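Long-range contact in subtilisin-like protein (Prochloron didemni, PDB 3ZXY), which is probably a serine endopeptidase of the subtilase family, present here as the protease domain of the longer PatA protein: residues D30-R43 against Q73-D85. The protein carries 1 engineered substitution. Sequence-based numbering, arbitrary orientation. Where two conformers were deposited one is given.
Sequences DLTVLPTLAPTAAR and QCRGLIVPIFSDD
Residues D30 to L34 pair in parallel with strand 75-80 through four backbone hydrogen bonds. D30 O accepts from G76 N, and T32 N donates to G76 O. T32 O then accepts from I78 N at 2.8 Å, and L34 N donates to I78 O.

Apolar contacts flank this ladder. On one face CD2 of L31 lies 3.8 Å from CA of G76. V33 CG2 meets I78 CB on the same face. L34 CD1 reaches V79 CG2 at 4.0 Å and also touches L77 CB. Farther on, P80 CG packs against T40 CG2 at 3.9 Å.

Polar side chains gather on the T32 face. D30 CG is anti to its N (chi1 -174°), which brings D30 OD2 across the R75 chain, 3.5 Å from R75 CG. The salt bridge from D30 OD2 to R75 NE is long, at 4.0 Å. Water 1 lies in the guanidinium plane, accepts from NE and also bonds T32 OG1. A leucine in place of R75 would probably cost D30 this long salt bridge and water 1 its NE donor.

A38 CB comes close to the carbonyl oxygens of P80 and I81. Water 3 joins T36 N to the oxygens of A38 and P80. Water 5 links A41 O to D84 OD2, which also bonds S49.

Strand 30-33 is an edge strand of the seven-stranded parallel subtilase sheet. Strand 75-80 lies between it and strand 11-16. L31 touches F60 of helix 47-60, while T36 packs on helix 91-103. F82 lies beside D16 and H51, the predicted charge-relay residues.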
ATOM      1  N   ASP A  30       5.573  10.856 -12.184  1.00 25.51           N
ATOM      2  CA  ASP A  30       4.304  11.308 -12.748  1.00 26.32           C
ATOM      3  C   ASP A  30       3.234  11.188 -11.662  1.00 25.47           C
ATOM      4  O   ASP A  30       2.668  10.117 -11.469  1.00 24.25           O
ATOM      5  CB  ASP A  30       3.908  10.492 -13.984  1.00 28.33           C
ATOM      6  CG  ASP A  30       2.656  11.038 -14.668  1.00 30.27           C
ATOM      7  OD1 ASP A  30       1.946  11.863 -14.063  1.00 32.44           O
ATOM      8  OD2 ASP A  30       2.376  10.656 -15.822  1.00 34.19           O
ATOM      9  N   LEU A  31       2.983  12.284 -10.955  1.00 24.65           N
ATOM     10  CA  LEU A  31       2.037  12.311  -9.839  1.00 23.85           C
ATOM     11  C   LEU A  31       0.916  13.300 -10.116  1.00 24.89           C
ATOM     12  O   LEU A  31       1.165  14.398 -10.619  1.00 27.01           O
ATOM     13  CB  LEU A  31       2.744  12.728  -8.560  1.00 23.11           C
ATOM     14  CG  LEU A  31       3.915  11.846  -8.144  1.00 22.62           C
ATOM     15  CD1 LEU A  31       4.536  12.364  -6.861  1.00 22.57           C
ATOM     16  CD2 LEU A  31       3.462  10.405  -8.002  1.00 22.08           C
ATOM     17  N   THR A  32      -0.312  12.900  -9.809  1.00 23.82           N
ATOM     18  CA  THR A  32      -1.456  13.786  -9.917  1.00 24.43           C
ATOM     19  C   THR A  32      -2.135  13.835  -8.574  1.00 23.28           C
ATOM     20  O   THR A  32      -2.407  12.800  -7.990  1.00 21.84           O
ATOM     21  CB  THR A  32      -2.474  13.306 -10.968  1.00 25.55           C
ATOM     22  OG1 THR A  32      -1.818  13.124 -12.235  1.00 27.02           O
ATOM     23  CG2 THR A  32      -3.610  14.320 -11.118  1.00 27.26           C
ATOM     24  N   VAL A  33      -2.371  15.038  -8.070  1.00 23.75           N
ATOM     25  CA  VAL A  33      -3.076  15.218  -6.813  1.00 23.18           C
ATOM     26  C   VAL A  33      -4.564  15.386  -7.112  1.00 24.23           C
ATOM     27  O   VAL A  33      -4.955  16.201  -7.975  1.00 25.90           O
ATOM     28  CB  VAL A  33      -2.545  16.439  -6.060  1.00 23.63           C
ATOM     29  CG1 VAL A  33      -3.360  16.670  -4.799  1.00 23.50           C
ATOM     30  CG2 VAL A  33      -1.073  16.251  -5.732  1.00 23.03           C
ATOM     31  N   LEU A  34      -5.376  14.598  -6.410  1.00 23.44           N
ATOM     32  CA  LEU A  34      -6.822  14.578  -6.563  1.00 24.83           C
ATOM     33  C   LEU A  34      -7.456  15.091  -5.271  1.00 25.30           C
ATOM     34  O   LEU A  34      -7.691  14.325  -4.332  1.00 24.51           O
ATOM     35  CB  LEU A  34      -7.319  13.164  -6.867  1.00 24.57           C
ATOM     36  CG  LEU A  34      -6.802  12.513  -8.150  1.00 25.09           C
ATOM     37  CD1 LEU A  34      -7.316  11.085  -8.263  1.00 25.20           C
ATOM     38  CD2 LEU A  34      -7.195  13.320  -9.373  1.00 26.96           C
ATOM     39  N   PRO A  35      -7.721  16.400  -5.208  1.00 26.75           N
ATOM     40  CA  PRO A  35      -8.303  16.943  -3.991  1.00 27.62           C
ATOM     41  C   PRO A  35      -9.637  16.300  -3.702  1.00 28.80           C
ATOM     42  O   PRO A  35     -10.487  16.173  -4.578  1.00 30.40           O
ATOM     43  CB  PRO A  35      -8.470  18.432  -4.297  1.00 29.08           C
ATOM     44  CG  PRO A  35      -7.578  18.705  -5.449  1.00 29.58           C
ATOM     45  CD  PRO A  35      -7.498  17.434  -6.229  1.00 28.48           C
ATOM     46  N   THR A  36      -9.800  15.864  -2.469  1.00 29.78           N
ATOM     47  CA  THR A  36     -11.061  15.329  -2.065  1.00 31.42           C
ATOM     48  C   THR A  36     -11.460  16.331  -1.001  1.00 33.86           C
ATOM     49  O   THR A  36     -11.490  17.520  -1.328  1.00 36.82           O
ATOM     50  CB  THR A  36     -10.892  13.832  -1.779  1.00 30.44           C
ATOM     51  OG1 THR A  36     -10.351  13.255  -2.978  1.00 29.46           O
ATOM     52  CG2 THR A  36     -12.219  13.160  -1.488  1.00 31.74           C
ATOM     53  N   LEU A  37     -11.735  15.962   0.236  1.00 33.69           N
ATOM     54  CA  LEU A  37     -12.224  16.968   1.183  0.50 34.51           C
ATOM     55  C   LEU A  37     -11.132  17.484   2.126  1.00 32.72           C
ATOM     56  O   LEU A  37     -11.211  18.628   2.595  1.00 34.55           O
ATOM     57  CB  LEU A  37     -13.448  16.448   1.943  0.50 36.00           C
ATOM     58  CG  LEU A  37     -14.746  16.584   1.131  0.50 38.20           C
ATOM     59  CD1 LEU A  37     -15.950  16.096   1.923  0.50 39.36           C
ATOM     60  CD2 LEU A  37     -14.968  18.023   0.679  0.50 40.17           C
ATOM     61  N   ALA A  38     -10.120  16.661   2.380  1.00 30.14           N
ATOM     62  CA  ALA A  38      -8.983  17.050   3.234  1.00 27.84           C
ATOM     63  C   ALA A  38      -8.012  17.994   2.500  1.00 27.54           C
ATOM     64  O   ALA A  38      -7.914  17.965   1.252  1.00 27.18           O
ATOM     65  CB  ALA A  38      -8.231  15.818   3.730  1.00 26.74           C
ATOM     66  N   PRO A  39      -7.267  18.822   3.258  1.00 25.87           N
ATOM     67  CA  PRO A  39      -6.228  19.641   2.629  1.00 25.74           C
ATOM     68  C   PRO A  39      -5.216  18.808   1.832  1.00 24.17           C
ATOM     69  O   PRO A  39      -4.899  17.672   2.208  1.00 22.46           O
ATOM     70  CB  PRO A  39      -5.549  20.333   3.817  1.00 25.68           C
ATOM     71  CG  PRO A  39      -6.608  20.371   4.867  1.00 26.09           C
ATOM     72  CD  PRO A  39      -7.371  19.085   4.707  1.00 25.90           C
ATOM     73  N   THR A  40      -4.726  19.370   0.730  1.00 24.88           N
ATOM     74  CA  THR A  40      -3.725  18.698  -0.087  1.00 24.15           C
ATOM     75  C   THR A  40      -2.309  19.255   0.110  1.00 24.07           C
ATOM     76  O   THR A  40      -1.329  18.608  -0.283  1.00 23.67           O
ATOM     77  CB  THR A  40      -4.093  18.783  -1.576  1.00 25.54           C
ATOM     78  OG1 THR A  40      -4.147  20.155  -1.961  1.00 27.70           O
ATOM     79  CG2 THR A  40      -5.456  18.124  -1.830  1.00 26.15           C
ATOM     80  N   ALA A  41      -2.202  20.446   0.702  1.00 25.02           N
ATOM     81  CA  ALA A  41      -0.905  21.106   0.899  1.00 25.54           C
ATOM     82  C   ALA A  41      -0.105  20.423   2.007  1.00 24.44           C
ATOM     83  O   ALA A  41      -0.607  20.229   3.109  1.00 24.50           O
ATOM     84  CB  ALA A  41      -1.091  22.587   1.216  1.00 27.66           C
ATOM     85  N   ALA A  42       1.135  20.052   1.702  1.00 23.66           N
ATOM     86  CA  ALA A  42       2.022  19.453   2.691  1.00 22.62           C
ATOM     87  C   ALA A  42       2.660  20.520   3.573  1.00 23.59           C
ATOM     88  O   ALA A  42       2.948  21.641   3.131  1.00 25.40           O
ATOM     89  CB  ALA A  42       3.101  18.628   2.014  1.00 22.57           C
ATOM     90  N   ARG A  43       2.866  20.161   4.831  1.00 22.86           N
ATOM     91  CA  ARG A  43       3.527  21.012   5.804  1.00 24.36           C
ATOM     92  C   ARG A  43       4.708  20.263   6.407  1.00 23.99           C
ATOM     93  O   ARG A  43       4.585  19.093   6.777  1.00 22.43           O
ATOM     94  CB  ARG A  43       2.562  21.373   6.932  1.00 25.38           C
ATOM     95  CG  ARG A  43       1.330  22.146   6.496  1.00 26.87           C
ATOM     96  CD  ARG A  43       0.458  22.484   7.696  1.00 28.16           C
ATOM     97  NE  ARG A  43       1.202  23.229   8.711  1.00 29.65           N
ATOM     98  CZ  ARG A  43       1.449  24.539   8.672  1.00 32.38           C
ATOM     99  NH1 ARG A  43       1.004  25.302   7.671  1.00 33.33           N
ATOM    100  NH2 ARG A  43       2.147  25.105   9.652  1.00 33.93           N
ATOM    101  N   GLN A  73       8.185   4.445 -12.286  1.00 19.04           N
ATOM    102  CA  GLN A  73       7.595   4.802 -13.574  1.00 20.79           C
ATOM    103  C   GLN A  73       6.079   4.637 -13.646  1.00 20.61           C
ATOM    104  O   GLN A  73       5.467   5.006 -14.643  1.00 22.07           O
ATOM    105  CB  GLN A  73       8.263   4.008 -14.694  1.00 22.81           C
ATOM    106  CG  GLN A  73       9.655   4.514 -14.983  1.00 24.93           C
ATOM    107  CD  GLN A  73      10.270   3.870 -16.203  1.00 27.46           C
ATOM    108  OE1 GLN A  73       9.568   3.295 -17.040  1.00 31.14           O
ATOM    109  NE2 GLN A  73      11.587   3.965 -16.315  1.00 29.01           N
ATOM    110  N   CYS A  74       5.454   4.101 -12.602  1.00 19.20           N
ATOM    111  CA  CYS A  74       4.002   3.988 -12.620  1.00 19.71           C
ATOM    112  C   CYS A  74       3.404   5.376 -12.402  1.00 20.52           C
ATOM    113  O   CYS A  74       4.070   6.263 -11.868  1.00 21.36           O
ATOM    114  CB  CYS A  74       3.523   3.016 -11.538  1.00 18.63           C
ATOM    115  SG  CYS A  74       3.932   1.295 -11.913  1.00 18.91           S
ATOM    116  N   ARG A  75       2.160   5.561 -12.803  1.00 21.76           N
ATOM    117  CA  ARG A  75       1.451   6.820 -12.542  1.00 22.93           C
ATOM    118  C   ARG A  75       0.874   6.833 -11.137  1.00 21.34           C
ATOM    119  O   ARG A  75       0.214   5.872 -10.721  1.00 21.03           O
ATOM    120  CB  ARG A  75       0.335   7.004 -13.566  1.00 26.31           C
ATOM    121  CG  ARG A  75       0.777   7.689 -14.848  1.00 30.55           C
ATOM    122  CD  ARG A  75      -0.433   8.264 -15.569  1.00 34.84           C
ATOM    123  NE  ARG A  75      -1.164   9.205 -14.717  1.00 37.80           N
ATOM    124  CZ  ARG A  75      -2.471   9.466 -14.792  1.00 40.85           C
ATOM    125  NH1 ARG A  75      -3.249   8.854 -15.689  1.00 43.67           N
ATOM    126  NH2 ARG A  75      -3.011  10.341 -13.954  1.00 41.50           N
ATOM    127  N   GLY A  76       1.161   7.901 -10.391  1.00 19.77           N
ATOM    128  CA  GLY A  76       0.710   8.033  -9.013  1.00 18.64           C
ATOM    129  C   GLY A  76      -0.496   8.951  -8.921  1.00 19.10           C
ATOM    130  O   GLY A  76      -0.520  10.031  -9.538  1.00 20.14           O
ATOM    131  N   LEU A  77      -1.498   8.506  -8.168  1.00 18.09           N
ATOM    132  CA  LEU A  77      -2.686   9.294  -7.866  1.00 18.67           C
ATOM    133  C   LEU A  77      -2.655   9.590  -6.380  1.00 17.78           C
ATOM    134  O   LEU A  77      -2.776   8.679  -5.531  1.00 17.07           O
ATOM    135  CB  LEU A  77      -3.972   8.564  -8.261  1.00 19.38           C
ATOM    136  CG  LEU A  77      -4.105   8.111  -9.713  1.00 20.58           C
ATOM    137  CD1 LEU A  77      -5.367   7.275  -9.866  1.00 21.47           C
ATOM    138  CD2 LEU A  77      -4.095   9.310 -10.663  1.00 22.38           C
ATOM    139  N   ILE A  78      -2.430  10.854  -6.041  1.00 17.91           N
ATOM    140  CA  ILE A  78      -2.332  11.235  -4.636  1.00 17.22           C
ATOM    141  C   ILE A  78      -3.702  11.724  -4.172  1.00 17.50           C
ATOM    142  O   ILE A  78      -4.225  12.703  -4.707  1.00 18.51           O
ATOM    143  CB  ILE A  78      -1.287  12.345  -4.397  1.00 17.65           C
ATOM    144  CG1 ILE A  78       0.093  11.975  -4.969  1.00 17.90           C
ATOM    145  CG2 ILE A  78      -1.218  12.688  -2.920  1.00 17.26           C
ATOM    146  CD1 ILE A  78       0.584  10.594  -4.654  1.00 17.64           C
ATOM    147  N   VAL A  79      -4.272  11.039  -3.178  1.00 16.97           N
ATOM    148  CA  VAL A  79      -5.633  11.322  -2.710  1.00 17.80           C
ATOM    149  C   VAL A  79      -5.555  11.560  -1.207  1.00 17.65           C
ATOM    150  O   VAL A  79      -5.725  10.631  -0.403  1.00 16.52           O
ATOM    151  CB  VAL A  79      -6.615  10.167  -3.050  1.00 18.15           C
ATOM    152  CG1 VAL A  79      -8.054  10.540  -2.672  1.00 19.24           C
ATOM    153  CG2 VAL A  79      -6.536   9.818  -4.536  1.00 18.82           C
ATOM    154  N   PRO A  80      -5.263  12.808  -0.804  1.00 18.22           N
ATOM    155  CA  PRO A  80      -5.072  13.015   0.630  1.00 17.87           C
ATOM    156  C   PRO A  80      -6.387  12.888   1.406  1.00 18.82           C
ATOM    157  O   PRO A  80      -7.401  13.531   1.080  1.00 20.50           O
ATOM    158  CB  PRO A  80      -4.444  14.413   0.716  1.00 18.58           C
ATOM    159  CG  PRO A  80      -3.922  14.685  -0.643  1.00 18.86           C
ATOM    160  CD  PRO A  80      -4.880  14.000  -1.574  1.00 19.01           C
ATOM    161  N   ILE A  81      -6.355  12.012   2.407  1.00 18.25           N
ATOM    162  CA  ILE A  81      -7.493  11.749   3.268  1.00 19.33           C
ATOM    163  C   ILE A  81      -7.129  11.990   4.725  1.00 19.02           C
ATOM    164  O   ILE A  81      -7.991  12.394   5.494  1.00 20.41           O
ATOM    165  CB  ILE A  81      -8.048  10.315   3.099  1.00 20.05           C
ATOM    166  CG1 ILE A  81      -6.964   9.253   3.329  1.00 19.59           C
ATOM    167  CG2 ILE A  81      -8.622  10.133   1.700  1.00 21.07           C
ATOM    168  CD1 ILE A  81      -7.497   7.850   3.561  1.00 20.47           C
ATOM    169  N   PHE A  82      -5.869  11.753   5.097  1.00 17.80           N
ATOM    170  CA  PHE A  82      -5.429  11.981   6.478  1.00 17.26           C
ATOM    171  C   PHE A  82      -5.049  13.450   6.610  1.00 17.50           C
ATOM    172  O   PHE A  82      -4.599  14.064   5.654  1.00 17.89           O
ATOM    173  CB  PHE A  82      -4.220  11.117   6.871  1.00 16.91           C
ATOM    174  CG  PHE A  82      -4.400   9.630   6.688  1.00 17.28           C
ATOM    175  CD1 PHE A  82      -5.635   9.004   6.830  1.00 18.49           C
ATOM    176  CD2 PHE A  82      -3.272   8.841   6.422  1.00 16.84           C
ATOM    177  CE1 PHE A  82      -5.753   7.620   6.646  1.00 19.02           C
ATOM    178  CE2 PHE A  82      -3.389   7.473   6.248  1.00 17.42           C
ATOM    179  CZ  PHE A  82      -4.633   6.869   6.348  1.00 18.28           C
ATOM    180  N   SER A  83      -5.227  14.024   7.796  1.00 17.30           N
ATOM    181  CA  SER A  83      -5.059  15.465   7.968  1.00 17.81           C
ATOM    182  C   SER A  83      -4.038  15.797   9.039  1.00 17.24           C
ATOM    183  O   SER A  83      -3.948  15.126  10.063  1.00 16.76           O
ATOM    184  CB  SER A  83      -6.401  16.122   8.315  1.00 18.99           C
ATOM    185  OG  SER A  83      -6.969  15.572   9.498  1.00 19.31           O
ATOM    186  N   ASP A  84      -3.290  16.872   8.817  1.00 17.29           N
ATOM    187  CA  ASP A  84      -2.365  17.374   9.835  1.00 17.30           C
ATOM    188  C   ASP A  84      -3.073  17.923  11.076  1.00 18.21           C
ATOM    189  O   ASP A  84      -2.489  17.941  12.149  1.00 18.04           O
ATOM    190  CB  ASP A  84      -1.429  18.429   9.234  1.00 17.89           C
ATOM    191  CG  ASP A  84      -0.370  17.825   8.323  1.00 17.58           C
ATOM    192  OD1 ASP A  84       0.069  16.691   8.568  1.00 16.41           O
ATOM    193  OD2 ASP A  84       0.048  18.505   7.362  1.00 18.07           O
ATOM    194  N   ASP A  85      -4.318  18.374  10.922  1.00 18.87           N
ATOM    195  CA  ASP A  85      -5.167  18.742  12.050  1.00 20.05           C
ATOM    196  C   ASP A  85      -5.299  17.605  13.070  1.00 19.37           C
ATOM    197  O   ASP A  85      -5.224  16.436  12.713  1.00 17.69           O
ATOM    198  CB  ASP A  85      -6.568  19.107  11.556  1.00 21.59           C
ATOM    199  CG  ASP A  85      -7.457  19.641  12.661  1.00 23.24           C
ATOM    200  OD1 ASP A  85      -7.217  20.781  13.119  1.00 25.75           O
ATOM    201  OD2 ASP A  85      -8.400  18.941  13.098  1.00 24.52           O
TER
HETATM  202  O   HOH W   1      -0.292  10.949 -12.380  1.00 29.16           O
HETATM  203  O   HOH W   2       5.979   8.149 -12.238  1.00 30.34           O
HETATM  204  O   HOH W   3      -7.903  15.838  -0.399  1.00 24.63           O
HETATM  205  O   HOH W   4      -4.983  16.626   4.667  1.00 18.00           O
HETATM  206  O   HOH W   5      -1.569  19.978   5.642  1.00 20.41           O